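Local atomic coordinates of DUF5642 domain-containing protein (Mycobacterium smegmatis, PDB entry 4TMD), a protein that is of unknown function but is probably exported as a lipoprotein and belongs to the DUF5642 family of the Mog1p/PsbP clan. Residues P3-A8 against D156-I161; L36-L41 against T131-Q136; C101-F106 against R112-V117; Y151-D156 against E184-A189. One frame throughout, in Å; residues are numbered along the deposited sequence.

Interaction 1. Residues P3-A8 against D156-I161; sequences PDADIA and DNYMVI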
# COMPACT_ATOMS: atom_id res chain seq x y z
N PRO A 3 17.12 -16.64 3.39
CA PRO A 3 17.56 -17.64 2.42
C PRO A 3 16.41 -18.25 1.64
O PRO A 3 16.54 -18.50 0.44
CB PRO A 3 18.23 -18.70 3.29
CG PRO A 3 17.53 -18.58 4.61
CD PRO A 3 17.31 -17.10 4.77
N ASP A 4 15.29 -18.48 2.32
CA ASP A 4 14.17 -19.14 1.69
C ASP A 4 13.07 -18.16 1.33
O ASP A 4 11.92 -18.56 1.11
CB ASP A 4 13.63 -20.23 2.60
CG ASP A 4 14.72 -21.19 3.05
OD1 ASP A 4 15.20 -21.97 2.20
OD2 ASP A 4 15.11 -21.14 4.24
N ALA A 5 13.41 -16.88 1.28
CA ALA A 5 12.41 -15.86 0.98
C ALA A 5 11.90 -16.04 -0.46
O ALA A 5 12.67 -16.38 -1.36
CB ALA A 5 12.97 -14.44 1.19
N ASP A 6 10.61 -15.80 -0.66
CA ASP A 6 9.97 -16.04 -1.94
C ASP A 6 8.66 -15.25 -1.98
O ASP A 6 7.72 -15.55 -1.23
CB ASP A 6 9.71 -17.54 -2.12
CG ASP A 6 9.30 -17.92 -3.54
OD1 ASP A 6 9.11 -17.03 -4.41
OD2 ASP A 6 9.16 -19.13 -3.77
N ILE A 7 8.61 -14.24 -2.84
CA ILE A 7 7.41 -13.41 -2.96
C ILE A 7 6.20 -14.25 -3.36
O ILE A 7 5.06 -13.85 -3.11
CB ILE A 7 7.59 -12.27 -3.98
CG1 ILE A 7 7.81 -12.81 -5.41
CG2 ILE A 7 8.73 -11.36 -3.57
CD1 ILE A 7 7.82 -11.69 -6.47
N ALA A 8 6.43 -15.40 -3.97
CA ALA A 8 5.33 -16.28 -4.39
C ALA A 8 4.55 -16.78 -3.18
O ALA A 8 3.41 -17.21 -3.29
CB ALA A 8 5.86 -17.47 -5.20
N ASP A 156 15.70 -5.78 3.45
CA ASP A 156 16.64 -6.16 2.39
C ASP A 156 16.12 -5.66 1.05
O ASP A 156 15.73 -4.50 0.91
CB ASP A 156 16.83 -7.67 2.36
CG ASP A 156 17.50 -8.18 3.61
OD1 ASP A 156 18.29 -7.42 4.23
OD2 ASP A 156 17.22 -9.34 3.99
N ASN A 157 16.08 -6.55 0.06
CA ASN A 157 15.60 -6.17 -1.26
C ASN A 157 14.14 -6.57 -1.46
O ASN A 157 13.69 -6.78 -2.58
CB ASN A 157 16.49 -6.79 -2.34
CG ASN A 157 17.94 -6.31 -2.24
OD1 ASN A 157 18.24 -5.38 -1.50
ND2 ASN A 157 18.83 -6.96 -2.98
N TYR A 158 13.41 -6.67 -0.35
CA TYR A 158 12.00 -7.02 -0.42
C TYR A 158 11.16 -5.87 0.05
O TYR A 158 11.53 -5.11 0.95
CB TYR A 158 11.69 -8.26 0.44
CG TYR A 158 12.24 -9.55 -0.11
CD1 TYR A 158 11.49 -10.33 -0.97
CD2 TYR A 158 13.52 -9.99 0.25
CE1 TYR A 158 11.99 -11.52 -1.47
CE2 TYR A 158 14.04 -11.17 -0.25
CZ TYR A 158 13.27 -11.94 -1.11
OH TYR A 158 13.76 -13.12 -1.61
N MET A 159 9.99 -5.76 -0.53
CA MET A 159 9.03 -4.80 -0.04
C MET A 159 7.67 -5.44 -0.09
O MET A 159 7.36 -6.09 -1.08
CB MET A 159 9.06 -3.53 -0.88
CG MET A 159 8.05 -2.50 -0.47
SD MET A 159 8.49 -0.89 -1.18
CE MET A 159 9.65 -0.29 0.04
N VAL A 160 6.88 -5.28 0.97
CA VAL A 160 5.53 -5.83 1.00
C VAL A 160 4.58 -4.67 1.21
O VAL A 160 4.80 -3.84 2.08
CB VAL A 160 5.34 -6.89 2.10
CG1 VAL A 160 3.87 -7.29 2.21
CG2 VAL A 160 6.23 -8.11 1.83
N ILE A 161 3.54 -4.60 0.39
CA ILE A 161 2.60 -3.51 0.47
C ILE A 161 1.17 -4.02 0.62
O ILE A 161 0.68 -4.77 -0.23
CB ILE A 161 2.65 -2.60 -0.77
CG1 ILE A 161 4.09 -2.19 -1.08
CG2 ILE A 161 1.76 -1.39 -0.57
CD1 ILE A 161 4.19 -1.24 -2.24
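Ala5, just before an Asx turn that begins at Asp6, and Ile7, within it, pack against the ring of Tyr158, the first residue of strand 158-166 in the large antiparallel sheet. The tight part lies at the phenol end. Ala5 points its methyl at the ring obliquely, with CB 3.4 Å from Tyr158 CZ and 3.2 Å from Tyr158 OH, and the same methyl also lies near CE2, so it sits by the outer end of the ring. Ile7 comes from another direction: its CG2 branch reaches the ring edge in the plane of the ring, 3.9 Å from Tyr158 CE1. The torsion of Tyr158 (chi1 -70°) sets CG opposite its own carbonyl carbon, and the ring leaves the strand toward the N-terminal segment. Inward, the contact is closed: Ile7 is buried and also touches Ala85 and Glu87 of strand 79-88, while Tyr158 touches Glu87, Val193 of helix 179-194 and the ring of Phe155. Outward it loosens. Ala5 and Tyr158 are both partly exposed, and Pro3 and Asp4, just before Ala5, are exposed, with their side chains turned from the strand. The contact is small and mostly apolar, and lays the N-terminal run against the sheet. The backbone of Asp6 is hydrogen-bonded to Val193 of helix 179-194, and within the run the backbone N of Ala8 donates to Asp6 OD1 at 3.2 Å, approaching from above the carboxylate plane.

Interaction 2. Residues L36-L41 against T131-Q136; sequences LSPQKL and THRIIQ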
# COMPACT_ATOMS: atom_id res chain seq x y z
N LEU A 36 2.26 -0.33 -8.46
CA LEU A 36 2.74 -0.42 -7.09
C LEU A 36 2.57 0.89 -6.32
O LEU A 36 2.17 0.88 -5.15
CB LEU A 36 4.20 -0.85 -7.09
CG LEU A 36 4.42 -2.29 -7.55
CD1 LEU A 36 5.89 -2.61 -7.76
CD2 LEU A 36 3.79 -3.27 -6.57
N SER A 37 2.86 2.01 -6.98
CA SER A 37 2.77 3.33 -6.36
C SER A 37 1.33 3.82 -6.32
O SER A 37 0.52 3.43 -7.15
CB SER A 37 3.64 4.33 -7.14
OG SER A 37 4.90 3.78 -7.47
N PRO A 38 1.01 4.70 -5.34
CA PRO A 38 -0.32 5.33 -5.34
C PRO A 38 -0.53 6.09 -6.65
O PRO A 38 0.46 6.48 -7.26
CB PRO A 38 -0.25 6.28 -4.14
CG PRO A 38 0.80 5.70 -3.25
CD PRO A 38 1.82 5.11 -4.19
N GLN A 39 -1.77 6.29 -7.07
CA GLN A 39 -2.00 6.95 -8.35
C GLN A 39 -1.46 8.38 -8.30
O GLN A 39 -1.51 9.04 -7.27
CB GLN A 39 -3.49 6.93 -8.72
CG GLN A 39 -4.39 7.85 -7.91
CD GLN A 39 -5.85 7.74 -8.33
OE1 GLN A 39 -6.22 6.84 -9.08
NE2 GLN A 39 -6.68 8.66 -7.84
N LYS A 40 -0.89 8.81 -9.42
CA LYS A 40 -0.25 10.10 -9.55
C LYS A 40 -1.19 11.26 -9.23
O LYS A 40 -2.34 11.25 -9.64
CB LYS A 40 0.30 10.25 -10.97
CG LYS A 40 1.36 11.31 -11.16
CD LYS A 40 2.00 11.16 -12.53
CE LYS A 40 2.88 12.34 -12.90
NZ LYS A 40 3.62 12.09 -14.17
N LEU A 41 -0.72 12.23 -8.46
CA LEU A 41 -1.53 13.41 -8.17
C LEU A 41 -1.58 14.32 -9.39
O LEU A 41 -0.64 14.35 -10.18
CB LEU A 41 -0.97 14.17 -6.96
CG LEU A 41 -0.99 13.45 -5.61
CD1 LEU A 41 -0.60 14.40 -4.49
CD2 LEU A 41 -2.35 12.83 -5.32
N THR A 131 0.10 4.72 5.86
CA THR A 131 -0.52 6.02 5.57
C THR A 131 -1.99 5.88 5.24
O THR A 131 -2.49 4.79 4.92
CB THR A 131 0.16 6.80 4.39
OG1 THR A 131 0.15 6.01 3.20
CG2 THR A 131 1.60 7.19 4.73
N HIS A 132 -2.68 7.01 5.35
CA HIS A 132 -4.09 7.12 5.05
C HIS A 132 -4.23 8.22 4.01
O HIS A 132 -3.90 9.38 4.27
CB HIS A 132 -4.86 7.44 6.32
CG HIS A 132 -6.34 7.58 6.13
ND1 HIS A 132 -7.14 8.27 7.02
CD2 HIS A 132 -7.17 7.10 5.18
CE1 HIS A 132 -8.40 8.21 6.62
NE2 HIS A 132 -8.45 7.51 5.50
N ARG A 133 -4.67 7.85 2.83
CA ARG A 133 -4.90 8.81 1.75
C ARG A 133 -6.39 9.08 1.61
O ARG A 133 -7.19 8.15 1.46
CB ARG A 133 -4.32 8.28 0.44
CG ARG A 133 -2.85 7.83 0.53
CD ARG A 133 -2.31 7.26 -0.81
NE ARG A 133 -2.28 8.27 -1.86
CZ ARG A 133 -1.31 9.17 -2.02
NH1 ARG A 133 -0.26 9.19 -1.20
NH2 ARG A 133 -1.39 10.06 -3.00
N ILE A 134 -6.78 10.35 1.66
CA ILE A 134 -8.17 10.74 1.42
C ILE A 134 -8.21 11.72 0.27
O ILE A 134 -7.80 12.87 0.43
CB ILE A 134 -8.81 11.39 2.65
CG1 ILE A 134 -8.61 10.50 3.87
CG2 ILE A 134 -10.29 11.63 2.43
CD1 ILE A 134 -8.15 11.27 5.09
N ILE A 135 -8.66 11.27 -0.90
CA ILE A 135 -8.57 12.10 -2.11
C ILE A 135 -9.92 12.39 -2.75
O ILE A 135 -10.70 11.48 -3.02
CB ILE A 135 -7.69 11.45 -3.19
CG1 ILE A 135 -6.42 10.84 -2.59
CG2 ILE A 135 -7.35 12.48 -4.27
CD1 ILE A 135 -5.56 11.82 -1.86
N GLN A 136 -10.18 13.66 -3.02
CA GLN A 136 -11.39 14.06 -3.72
C GLN A 136 -11.02 14.49 -5.14
O GLN A 136 -10.18 15.37 -5.32
CB GLN A 136 -12.09 15.19 -2.97
CG GLN A 136 -13.39 15.63 -3.61
CD GLN A 136 -14.19 16.54 -2.70
OE1 GLN A 136 -13.71 16.98 -1.66
NE2 GLN A 136 -15.43 16.81 -3.09
O HOH W 1 -3.13 9.64 -5.27
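Pro38 overlaps the guanidinium group of Arg133, its CB lying over one face, 3.6 Å above the plane and displaced toward the rim. The nearest atom is Arg133 NE, 3.6 Å from Pro38 CB, and the two side chains cross at about a right angle. Leu41 reaches the same group at its edge, near the plane, with CD2 3.7 Å from Arg133 NH2. The arginine chain bends at chi3 (64°), which turns its flat end so that one face meets the proline. No direct hydrogen bond joins the two segments; a water does the bridging instead, accepting from Arg133 NH2 at 2.9 Å and donating to Gln39 O at 2.6 Å. The other terminal nitrogen, NH1, donates to the carbonyl O of Ala56, so the buried guanidinium is gripped through both terminal nitrogens while carbon packs on a face and at an edge. Its rotation is thereby fixed, and the carbonyl and water oxygens would be expected to offset the cost of burying the cation.

Segment 36-41 is the irregular link from helix 33-36 to strand 46-48, and it passes over strand 127-137. Around the contact, Ala56 is the last residue of helix 53-56, Arg133 also touches Leu148 and Asn150 of strand 145-155 and Val115 of strand 111-118, Pro38 rests on Asn150, and Leu41 meets Phe106 of strand 103-107.

Interaction 3. Residues C101-F106 against R112-V117; sequences CKRVKF and RGQVDV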
# COMPACT_ATOMS: atom_id res chain seq x y z
N CYS A 101 6.00 16.05 8.52
CA CYS A 101 5.21 15.70 7.35
C CYS A 101 4.22 14.57 7.63
O CYS A 101 3.82 13.86 6.71
CB CYS A 101 6.14 15.32 6.21
SG CYS A 101 7.13 16.72 5.65
N LYS A 102 3.80 14.42 8.87
CA LYS A 102 2.83 13.38 9.17
C LYS A 102 1.42 13.74 8.70
O LYS A 102 0.53 12.89 8.67
CB LYS A 102 2.86 13.05 10.66
CG LYS A 102 4.04 12.12 11.00
CD LYS A 102 3.86 11.42 12.34
CE LYS A 102 4.78 10.22 12.48
NZ LYS A 102 6.20 10.60 12.30
N ARG A 103 1.22 14.99 8.30
CA ARG A 103 0.01 15.32 7.55
C ARG A 103 0.35 16.26 6.40
O ARG A 103 0.95 17.32 6.59
CB ARG A 103 -1.05 15.95 8.46
CG ARG A 103 -2.22 16.57 7.66
CD ARG A 103 -3.40 16.89 8.56
NE ARG A 103 -3.99 15.67 9.10
CZ ARG A 103 -4.82 15.63 10.13
NH1 ARG A 103 -5.17 16.76 10.75
NH2 ARG A 103 -5.30 14.47 10.54
N VAL A 104 -0.05 15.86 5.20
CA VAL A 104 0.06 16.73 4.03
C VAL A 104 -1.28 16.90 3.34
O VAL A 104 -1.93 15.92 2.97
CB VAL A 104 1.05 16.19 3.01
CG1 VAL A 104 1.35 17.26 1.98
CG2 VAL A 104 2.32 15.71 3.69
N LYS A 105 -1.69 18.15 3.16
CA LYS A 105 -2.90 18.46 2.40
C LYS A 105 -2.52 18.99 1.02
O LYS A 105 -1.43 19.54 0.84
CB LYS A 105 -3.76 19.48 3.13
CG LYS A 105 -4.21 19.08 4.51
CD LYS A 105 -5.22 20.10 5.01
CE LYS A 105 -5.48 19.95 6.48
NZ LYS A 105 -6.45 20.98 6.93
N PHE A 106 -3.40 18.82 0.05
CA PHE A 106 -3.16 19.40 -1.27
C PHE A 106 -4.47 19.84 -1.91
O PHE A 106 -5.53 19.32 -1.60
CB PHE A 106 -2.41 18.43 -2.18
CG PHE A 106 -3.17 17.17 -2.50
CD1 PHE A 106 -3.98 17.10 -3.63
CD2 PHE A 106 -3.07 16.06 -1.68
CE1 PHE A 106 -4.68 15.95 -3.93
CE2 PHE A 106 -3.77 14.89 -1.97
CZ PHE A 106 -4.57 14.84 -3.10
N ARG A 112 -8.57 17.61 -4.47
CA ARG A 112 -8.17 18.06 -3.15
C ARG A 112 -8.06 16.84 -2.25
O ARG A 112 -8.79 15.86 -2.44
CB ARG A 112 -9.16 19.08 -2.57
CG ARG A 112 -10.52 18.53 -2.20
CD ARG A 112 -11.42 19.63 -1.64
NE ARG A 112 -10.75 20.42 -0.61
CZ ARG A 112 -10.99 21.71 -0.37
NH1 ARG A 112 -11.89 22.36 -1.09
NH2 ARG A 112 -10.31 22.35 0.59
N GLY A 113 -7.15 16.88 -1.29
CA GLY A 113 -6.95 15.71 -0.47
C GLY A 113 -5.94 15.86 0.64
O GLY A 113 -5.45 16.95 0.92
N GLN A 114 -5.63 14.73 1.26
CA GLN A 114 -4.89 14.71 2.50
C GLN A 114 -4.19 13.36 2.62
O GLN A 114 -4.78 12.32 2.28
CB GLN A 114 -5.85 14.96 3.66
CG GLN A 114 -5.29 14.81 5.07
CD GLN A 114 -6.38 15.06 6.10
OE1 GLN A 114 -7.29 15.84 5.87
NE2 GLN A 114 -6.31 14.37 7.23
N VAL A 115 -2.94 13.37 3.05
CA VAL A 115 -2.21 12.11 3.25
C VAL A 115 -1.59 12.15 4.64
O VAL A 115 -0.75 13.00 4.92
CB VAL A 115 -1.13 11.89 2.16
CG1 VAL A 115 -0.31 10.60 2.43
CG2 VAL A 115 -1.77 11.81 0.76
N ASP A 116 -2.06 11.26 5.51
CA ASP A 116 -1.64 11.18 6.91
C ASP A 116 -0.82 9.93 7.19
O ASP A 116 -1.18 8.86 6.71
CB ASP A 116 -2.85 11.12 7.85
CG ASP A 116 -3.62 12.43 7.91
OD1 ASP A 116 -3.03 13.47 7.60
OD2 ASP A 116 -4.81 12.41 8.29
N VAL A 117 0.22 10.05 8.01
CA VAL A 117 0.88 8.87 8.54
C VAL A 117 -0.00 8.27 9.62
O VAL A 117 -0.53 8.99 10.45
CB VAL A 117 2.28 9.20 9.10
CG1 VAL A 117 2.94 7.95 9.69
CG2 VAL A 117 3.14 9.81 8.02
O HOH W 2 2.22 12.23 5.14
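Phe106 and Gly113 face each other in an antiparallel hydrogen-bonded pair of a beta hairpin, and the phenyl ring folds back over the glycine. Gly113 CA lies 3.9 Å from the ring centroid, a CH-pi contact over the face. Phe106 holds CG between its backbone N and carbonyl carbon (chi1 64°), which swings the ring across onto the neighbouring strand; lacking a side chain, Gly113 leaves room for it. At the other end, Lys102 lays its aliphatic chain across Val117, where Lys102 CG lies 3.9 Å from Val117 CG2, while Val117 N donates to Lys102 O at 2.9 Å. The lysine NZ belongs to a salt bridge with Asp99. Between these ends, Val104 and Val115 exchange two backbone bonds. On the face shared by Arg103, Gln114 and Asp116, the arginine grips the carboxylate side-on: NE donates to Asp116 OD1 at 2.8 Å and NH2 to OD2 at 3.1 Å. Gln114 NE2 reaches that OD2 from the opposite face of the carboxylate, at 2.7 Å. Strand 111-118 is flanked beyond the hairpin by strand 127-137 and strand 103-107 by strand 46-48, while Phe106 touches Ile135 and Leu41, and the Cys101-Cys52 disulfide ties the hairpin's start to a nearby loop.

Interaction 4. Residues Y151-D156 against E184-A189; sequences YVASFD and ELLSAA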
# COMPACT_ATOMS: atom_id res chain seq x y z
N TYR A 151 0.05 0.13 3.83
CA TYR A 151 1.04 -0.28 4.82
C TYR A 151 2.18 -0.90 4.05
O TYR A 151 1.98 -1.76 3.21
CB TYR A 151 0.46 -1.24 5.85
CG TYR A 151 -0.70 -0.62 6.59
CD1 TYR A 151 -0.48 0.09 7.76
CD2 TYR A 151 -2.00 -0.72 6.10
CE1 TYR A 151 -1.54 0.69 8.43
CE2 TYR A 151 -3.06 -0.12 6.78
CZ TYR A 151 -2.82 0.58 7.94
OH TYR A 151 -3.87 1.18 8.61
N VAL A 152 3.38 -0.43 4.35
CA VAL A 152 4.57 -0.84 3.64
C VAL A 152 5.57 -1.46 4.60
O VAL A 152 5.84 -0.87 5.65
CB VAL A 152 5.22 0.38 2.96
CG1 VAL A 152 6.60 0.01 2.37
CG2 VAL A 152 4.31 0.95 1.90
N ALA A 153 6.10 -2.63 4.25
CA ALA A 153 7.20 -3.21 5.02
C ALA A 153 8.41 -3.40 4.13
O ALA A 153 8.29 -3.99 3.06
CB ALA A 153 6.80 -4.53 5.65
N SER A 154 9.55 -2.91 4.58
CA SER A 154 10.80 -2.97 3.84
C SER A 154 11.85 -3.79 4.58
O SER A 154 12.12 -3.52 5.74
CB SER A 154 11.34 -1.56 3.61
OG SER A 154 12.68 -1.60 3.15
N PHE A 155 12.42 -4.79 3.92
CA PHE A 155 13.54 -5.52 4.48
C PHE A 155 14.40 -6.03 3.35
O PHE A 155 13.90 -6.61 2.39
CB PHE A 155 13.08 -6.68 5.39
CG PHE A 155 12.13 -7.64 4.73
CD1 PHE A 155 10.79 -7.33 4.59
CD2 PHE A 155 12.58 -8.87 4.27
CE1 PHE A 155 9.91 -8.21 3.98
CE2 PHE A 155 11.71 -9.75 3.66
CZ PHE A 155 10.37 -9.43 3.52
N ASP A 156 15.70 -5.78 3.45
CA ASP A 156 16.64 -6.16 2.39
C ASP A 156 16.12 -5.66 1.05
O ASP A 156 15.73 -4.50 0.91
CB ASP A 156 16.83 -7.67 2.36
CG ASP A 156 17.50 -8.18 3.61
OD1 ASP A 156 18.29 -7.42 4.23
OD2 ASP A 156 17.22 -9.34 3.99
N GLU A 184 -2.62 -6.64 10.22
CA GLU A 184 -2.30 -8.06 10.43
C GLU A 184 -1.91 -8.75 9.14
O GLU A 184 -1.02 -9.61 9.12
CB GLU A 184 -3.48 -8.78 11.09
CG GLU A 184 -3.75 -8.20 12.48
CD GLU A 184 -5.02 -8.73 13.12
OE1 GLU A 184 -5.74 -9.53 12.48
OE2 GLU A 184 -5.29 -8.32 14.27
N LEU A 185 -2.56 -8.38 8.03
CA LEU A 185 -2.14 -8.91 6.74
C LEU A 185 -0.67 -8.56 6.43
O LEU A 185 0.03 -9.36 5.82
CB LEU A 185 -3.03 -8.38 5.60
CG LEU A 185 -4.41 -9.03 5.47
CD1 LEU A 185 -5.22 -8.28 4.42
CD2 LEU A 185 -4.27 -10.50 5.08
N LEU A 186 -0.23 -7.37 6.83
CA LEU A 186 1.16 -6.98 6.55
C LEU A 186 2.13 -7.88 7.32
O LEU A 186 3.10 -8.39 6.76
CB LEU A 186 1.40 -5.52 6.92
CG LEU A 186 2.85 -5.08 6.70
CD1 LEU A 186 3.15 -4.92 5.21
CD2 LEU A 186 3.14 -3.78 7.47
N SER A 187 1.88 -8.07 8.60
CA SER A 187 2.72 -8.94 9.41
C SER A 187 2.71 -10.37 8.89
O SER A 187 3.75 -11.04 8.82
CB SER A 187 2.27 -8.89 10.86
OG SER A 187 2.41 -7.58 11.36
N ALA A 188 1.52 -10.84 8.53
CA ALA A 188 1.39 -12.22 8.08
C ALA A 188 2.10 -12.42 6.74
O ALA A 188 2.74 -13.46 6.53
CB ALA A 188 -0.09 -12.62 7.99
N ALA A 189 2.00 -11.43 5.85
CA ALA A 189 2.60 -11.54 4.53
C ALA A 189 4.12 -11.55 4.61
O ALA A 189 4.79 -12.27 3.87
CB ALA A 189 2.15 -10.39 3.64
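Leu186 meets Tyr151 and Ala153 where helix 179-194 lies on the antiparallel sheet; segment 184-189 runs roughly parallel to segment 151-155 (23° between the directions, axes 9.0 Å apart). The apolar side-chain contacts come first. The leucine divides its two methyls along the strand: CD1 rests on the methyl of Ala153, 3.7 Å from CB, and CD2 approaches CB of Tyr151 at 4.0 Å. With CG anti to the backbone N of Leu186 (chi1 178°), the isobutyl group extends from the helix toward the strand. Tyr151 starts toward the helix, but its ring then leads away, so it gives the leucine its CB and packs elsewhere on the helix, against Thr179, Ala182 and Arg183.

Contacts of side chain with backbone form a second group. Leu186 CD1 lies 3.9 Å from Tyr151 O and equally far from Ala153 N, so this methyl settles on the peptide run between the two side chains; Val152 turns its own side chain to the other face of the sheet, where it meets Met159.

No hydrogen bond joins helix and strand: the helix keeps its own i to i+4 bonds, with Ala188 N to Glu184 O and Ala189 N to Leu185 O, and the strand bonds to its neighbours in the sheet, Ala153 with Val160 and Val152 with Val129. Leu186 also touches Val160, Val162 and Thr128, so it reaches the two strands that flank 145-155, 158-166 and 127-137. With every touching residue buried, helix and sheet are held here by apolar packing, with shape rather than polar pairing fixing the fit.

From the N terminus, residues 3-8 open the longest loop, which interaction 1 closes on strand 158-166. Interaction 2 is nested inside it, bringing the link after helix 33-36 onto strand 127-137, and interaction 3, a short hairpin, is nested within interaction 2. Interaction 4 follows those two in series and crosses interaction 1, with which it shares Asp156. Strands 103-107, 111-118, 127-137, 145-155 and 158-166 are successive neighbours in one sheet, so all four contacts reach it. Interactions 2 and 3 touch, their centres about 10 Å apart, as do interactions 1 and 4, where the N-terminal run and helix 179-194 meet the sheet; a packing touch of Ile161 on Leu36 joins interactions 1 and 2.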